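Local coordinates for glycerate dehydrogenase/glyoxylate reductase (Thermus thermophilus, PDB 2CUK), which probably reduces hydroxypyruvate and glyoxylate with NAD(P)H, as a member of the D-isomer specific 2-hydroxyacid dehydrogenase family, at residues A[100-105]-A[226-231]; A[105-110]-A[164-169]. One frame throughout, in Å; residues are numbered along the deposited sequence.

How the contacts relate
Following the chain from the N terminus, both contacts start on helix 99-114. Segments 100-105 and 105-110 are successive parts of it and share Leu-105. The chain then runs to the end of helix 154-165, where 164-169 returns to the helix and closes contact 2. Strand 224-227 comes later, and the loop after it closes contact 1. Contact 2 is therefore nested inside the loop closed by contact 1. Together they tie the helix to the turn leading into strand 169-173, one of the two edge strands of the six-stranded parallel sheet, and to the loop leaving the inner strand 224-227. Thr-228 of contact 1 also meets Thr-106 of contact 2, OG1 to OG1 at 2.9 Å, a probable hydrogen bond.

Contact 1 of 2, residues A[100-105]-A[226-231]; sequences EATADL and LNTARG
Two threonine torsions set this contact. In Thr-102 the methyl CG2 stands opposite the backbone N (chi1 -53° for OG1), which brings CG2 to Thr-228. In Thr-228 the hydroxyl OG1 lies between the backbone N and the carbonyl carbon (chi1 58°). This places OG1 against the Thr-102 methyl and leaves CG2 on the side of Leu-105. The two threonine side chains lie alongside each other, pointing opposite ways. Thr-102 CG2 meets Thr-228 OG1 at 4.0 Å. Leu-105 joins one turn further on, with its CD2 4.5 Å from Thr-228 CG2.

No hydrogen bond crosses between the segments. Both hydroxyls have partners nearby: Thr-102 OG1 bonds to Leu-98 O, and Thr-228 OG1 to the Thr-106 hydroxyl.

The contact joins helix 99-114 to the loop that leaves strand 224-227 in the Rossmann-type sheet of the NAD-binding domain. An Asx turn shapes this loop. Asn-227 OD1 accepts from Ala-229 N at 3.1 Å, with the donor above the carbonyl plane. The other end of the same amide gives a nearly straight bond from Asn-227 ND2 to Arg-230 O, also 3.1 Å. Arg-230 O lies in the plane of the Asn-227 amide, and the two bonds fix the rotation of that group. Glu-100 and Asp-104 form salt bridges with Arg-162.

The three touching residues are buried. The chemistry implies packing without a polar link: one threonine methyl rests against the other's already bonded hydroxyl oxygen, with a looser methyl-methyl touch from Leu-105.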
# COMPACT_ATOMS: atom_id res chain seq x y z
N GLU A 100 -10.83 10.74 1.90
CA GLU A 100 -10.34 9.70 1.00
C GLU A 100 -8.83 9.50 1.07
O GLU A 100 -8.35 8.36 1.04
CB GLU A 100 -10.73 10.03 -0.44
CG GLU A 100 -12.23 10.08 -0.67
CD GLU A 100 -12.89 8.75 -0.36
OE1 GLU A 100 -12.44 7.72 -0.91
OE2 GLU A 100 -13.86 8.74 0.43
N ALA A 101 -8.10 10.60 1.15
CA ALA A 101 -6.64 10.55 1.22
C ALA A 101 -6.16 9.84 2.48
O ALA A 101 -5.25 9.01 2.45
CB ALA A 101 -6.07 11.97 1.16
N THR A 102 -6.79 10.18 3.61
CA THR A 102 -6.43 9.57 4.88
C THR A 102 -6.79 8.09 4.88
O THR A 102 -6.06 7.26 5.43
CB THR A 102 -7.17 10.26 6.04
OG1 THR A 102 -6.93 11.67 5.96
CG2 THR A 102 -6.68 9.73 7.40
N ALA A 103 -7.92 7.77 4.26
CA ALA A 103 -8.38 6.39 4.18
C ALA A 103 -7.40 5.60 3.32
O ALA A 103 -7.10 4.45 3.60
CB ALA A 103 -9.78 6.32 3.56
N ASP A 104 -6.92 6.24 2.26
CA ASP A 104 -6.02 5.57 1.33
C ASP A 104 -4.74 5.13 2.04
O ASP A 104 -4.25 4.02 1.87
CB ASP A 104 -5.67 6.55 0.21
CG ASP A 104 -6.80 6.58 -0.81
OD1 ASP A 104 -7.69 5.73 -0.71
OD2 ASP A 104 -6.79 7.45 -1.68
N LEU A 105 -4.17 6.07 2.82
CA LEU A 105 -2.92 5.77 3.50
C LEU A 105 -3.12 4.78 4.65
O LEU A 105 -2.23 4.02 5.01
CB LEU A 105 -2.33 7.07 4.04
CG LEU A 105 -0.97 6.85 4.71
CD1 LEU A 105 0.20 7.22 3.80
CD2 LEU A 105 -0.81 7.68 5.98
N LEU A 226 -3.38 -0.21 13.68
CA LEU A 226 -3.21 0.90 12.75
C LEU A 226 -3.68 2.20 13.40
O LEU A 226 -4.73 2.23 14.05
CB LEU A 226 -4.01 0.66 11.47
CG LEU A 226 -3.73 -0.60 10.64
CD1 LEU A 226 -4.70 -0.67 9.47
CD2 LEU A 226 -2.29 -0.58 10.14
N ASN A 227 -2.92 3.27 13.24
CA ASN A 227 -3.32 4.56 13.79
C ASN A 227 -2.92 5.71 12.88
O ASN A 227 -1.75 6.06 12.78
CB ASN A 227 -2.73 4.78 15.18
CG ASN A 227 -3.22 6.08 15.82
OD1 ASN A 227 -4.28 6.60 15.46
ND2 ASN A 227 -2.47 6.59 16.79
N THR A 228 -3.91 6.29 12.21
CA THR A 228 -3.67 7.43 11.33
C THR A 228 -4.46 8.63 11.86
O THR A 228 -4.59 9.65 11.18
CB THR A 228 -4.11 7.13 9.88
OG1 THR A 228 -5.51 6.79 9.86
CG2 THR A 228 -3.29 5.98 9.30
N ALA A 229 -4.98 8.50 13.08
CA ALA A 229 -5.77 9.56 13.73
C ALA A 229 -4.95 10.52 14.59
O ALA A 229 -4.48 11.55 14.10
CB ALA A 229 -6.88 8.92 14.57
N ARG A 230 -4.78 10.20 15.87
CA ARG A 230 -4.01 11.05 16.77
C ARG A 230 -3.01 10.21 17.55
O ARG A 230 -3.37 9.18 18.13
CB ARG A 230 -4.93 11.79 17.75
CG ARG A 230 -5.93 12.75 17.11
CD ARG A 230 -5.22 13.88 16.38
NE ARG A 230 -4.43 14.73 17.27
CZ ARG A 230 -4.94 15.64 18.09
NH1 ARG A 230 -6.25 15.83 18.15
NH2 ARG A 230 -4.14 16.36 18.86
N GLY A 231 -1.75 10.64 17.58
CA GLY A 231 -0.72 9.90 18.27
C GLY A 231 -1.02 9.53 19.72
O GLY A 231 -0.77 8.40 20.13

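Contact 2 of 2, residues A[105-110]-A[164-169]; sequences LTLALL and LAFGMR
Leu-107 faces Phe-166, and Leu-110 faces Met-168; in each pair the side chains point opposite ways and overlap alongside. The two pairs join helix 99-114 to a Schellman motif that ends helix 154-165 in the Rossmann-type NAD-binding domain. Gly-167, with positive phi (81°), is the C-prime residue. Its N bonds to Leu-164 O, and Met-168 N bonds to Ala-163 O. The chain then enters strand 169-173, an outermost strand of the parallel sheet.

Phe-166 and Met-168 flank the glycine. Both send their CB toward helix 99-114, and Leu-107 and Leu-110 send theirs back. Leu-107 CD1 comes obliquely to the Phe-166 ring, 4.1 Å from CE2. One turn along the helix, Leu-110 reaches out with CG opposite its backbone N (chi1 167°). The Met-168 chain is extended at chi2 and bent at chi3 (81°). The bend leaves SD, rather than CE, nearest to Leu-110 CD2.

All four touching residues are buried and no hydrogen bond crosses. Val-196, on strand 196-199, packs on both Leu-110 and Met-168. The contact also lies beside the subunit interface: Leu-107 packs on Phe-166 of the second subunit, while Phe-166 packs on Asp-104 of that subunit. In the second pair, Leu-110 CD2 lies 4.0 Å from Met-168 SD.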
# COMPACT_ATOMS: atom_id res chain seq x y z
N LEU A 105 -4.17 6.07 2.82
CA LEU A 105 -2.92 5.77 3.50
C LEU A 105 -3.12 4.78 4.65
O LEU A 105 -2.23 4.02 5.01
CB LEU A 105 -2.33 7.07 4.04
CG LEU A 105 -0.97 6.85 4.71
CD1 LEU A 105 0.20 7.22 3.80
CD2 LEU A 105 -0.81 7.68 5.98
N THR A 106 -4.32 4.84 5.26
CA THR A 106 -4.63 3.83 6.26
C THR A 106 -4.50 2.44 5.64
O THR A 106 -3.85 1.55 6.18
CB THR A 106 -6.06 4.05 6.78
OG1 THR A 106 -6.15 5.34 7.38
CG2 THR A 106 -6.40 2.99 7.84
N LEU A 107 -5.11 2.28 4.48
CA LEU A 107 -5.03 1.02 3.76
C LEU A 107 -3.60 0.71 3.33
O LEU A 107 -3.16 -0.43 3.39
CB LEU A 107 -5.94 1.04 2.52
CG LEU A 107 -7.32 0.41 2.72
CD1 LEU A 107 -7.16 -1.08 2.95
CD2 LEU A 107 -8.05 1.06 3.89
N ALA A 108 -2.86 1.74 2.92
CA ALA A 108 -1.48 1.55 2.49
C ALA A 108 -0.65 0.98 3.64
O ALA A 108 0.21 0.12 3.43
CB ALA A 108 -0.89 2.87 2.02
N LEU A 109 -0.91 1.46 4.86
CA LEU A 109 -0.19 1.00 6.04
C LEU A 109 -0.59 -0.43 6.41
O LEU A 109 0.25 -1.23 6.82
CB LEU A 109 -0.45 1.94 7.23
CG LEU A 109 0.25 3.31 7.19
CD1 LEU A 109 -0.22 4.17 8.36
CD2 LEU A 109 1.76 3.10 7.24
N LEU A 110 -1.87 -0.75 6.27
CA LEU A 110 -2.33 -2.10 6.57
C LEU A 110 -1.59 -3.08 5.66
O LEU A 110 -1.05 -4.09 6.12
CB LEU A 110 -3.84 -2.21 6.35
CG LEU A 110 -4.43 -3.63 6.33
CD1 LEU A 110 -4.00 -4.41 7.56
CD2 LEU A 110 -5.94 -3.55 6.26
N LEU A 164 -13.60 -3.97 2.55
CA LEU A 164 -14.52 -4.96 2.01
C LEU A 164 -14.06 -5.51 0.67
O LEU A 164 -14.26 -6.68 0.38
CB LEU A 164 -15.93 -4.37 1.86
CG LEU A 164 -16.69 -4.02 3.13
CD1 LEU A 164 -18.03 -3.39 2.76
CD2 LEU A 164 -16.91 -5.28 3.97
N ALA A 165 -13.43 -4.66 -0.14
CA ALA A 165 -12.95 -5.06 -1.46
C ALA A 165 -11.79 -6.04 -1.39
O ALA A 165 -11.52 -6.75 -2.36
CB ALA A 165 -12.57 -3.83 -2.27
N PHE A 166 -11.09 -6.08 -0.27
CA PHE A 166 -9.97 -7.01 -0.11
C PHE A 166 -10.45 -8.31 0.54
O PHE A 166 -9.66 -9.17 0.93
CB PHE A 166 -8.87 -6.38 0.76
CG PHE A 166 -8.08 -5.31 0.07
CD1 PHE A 166 -6.86 -5.60 -0.54
CD2 PHE A 166 -8.55 -4.00 0.03
CE1 PHE A 166 -6.12 -4.60 -1.17
CE2 PHE A 166 -7.82 -2.99 -0.60
CZ PHE A 166 -6.60 -3.29 -1.20
N GLY A 167 -11.77 -8.45 0.66
CA GLY A 167 -12.34 -9.65 1.25
C GLY A 167 -12.33 -9.68 2.77
O GLY A 167 -12.47 -10.75 3.36
N MET A 168 -12.17 -8.53 3.40
CA MET A 168 -12.14 -8.46 4.85
C MET A 168 -13.54 -8.30 5.42
O MET A 168 -14.44 -7.79 4.76
CB MET A 168 -11.29 -7.29 5.34
CG MET A 168 -9.80 -7.41 5.04
SD MET A 168 -8.85 -6.21 5.98
CE MET A 168 -8.74 -7.03 7.56
N ARG A 169 -13.72 -8.74 6.66
CA ARG A 169 -14.98 -8.55 7.31
C ARG A 169 -14.83 -7.34 8.19
O ARG A 169 -13.75 -7.02 8.67
CB ARG A 169 -15.27 -9.78 8.17
CG ARG A 169 -16.02 -10.86 7.39
CD ARG A 169 -15.48 -12.27 7.70
NE ARG A 169 -16.24 -12.89 8.78
CZ ARG A 169 -16.68 -14.15 8.59
NH1 ARG A 169 -16.43 -14.77 7.45
NH2 ARG A 169 -17.35 -14.77 9.56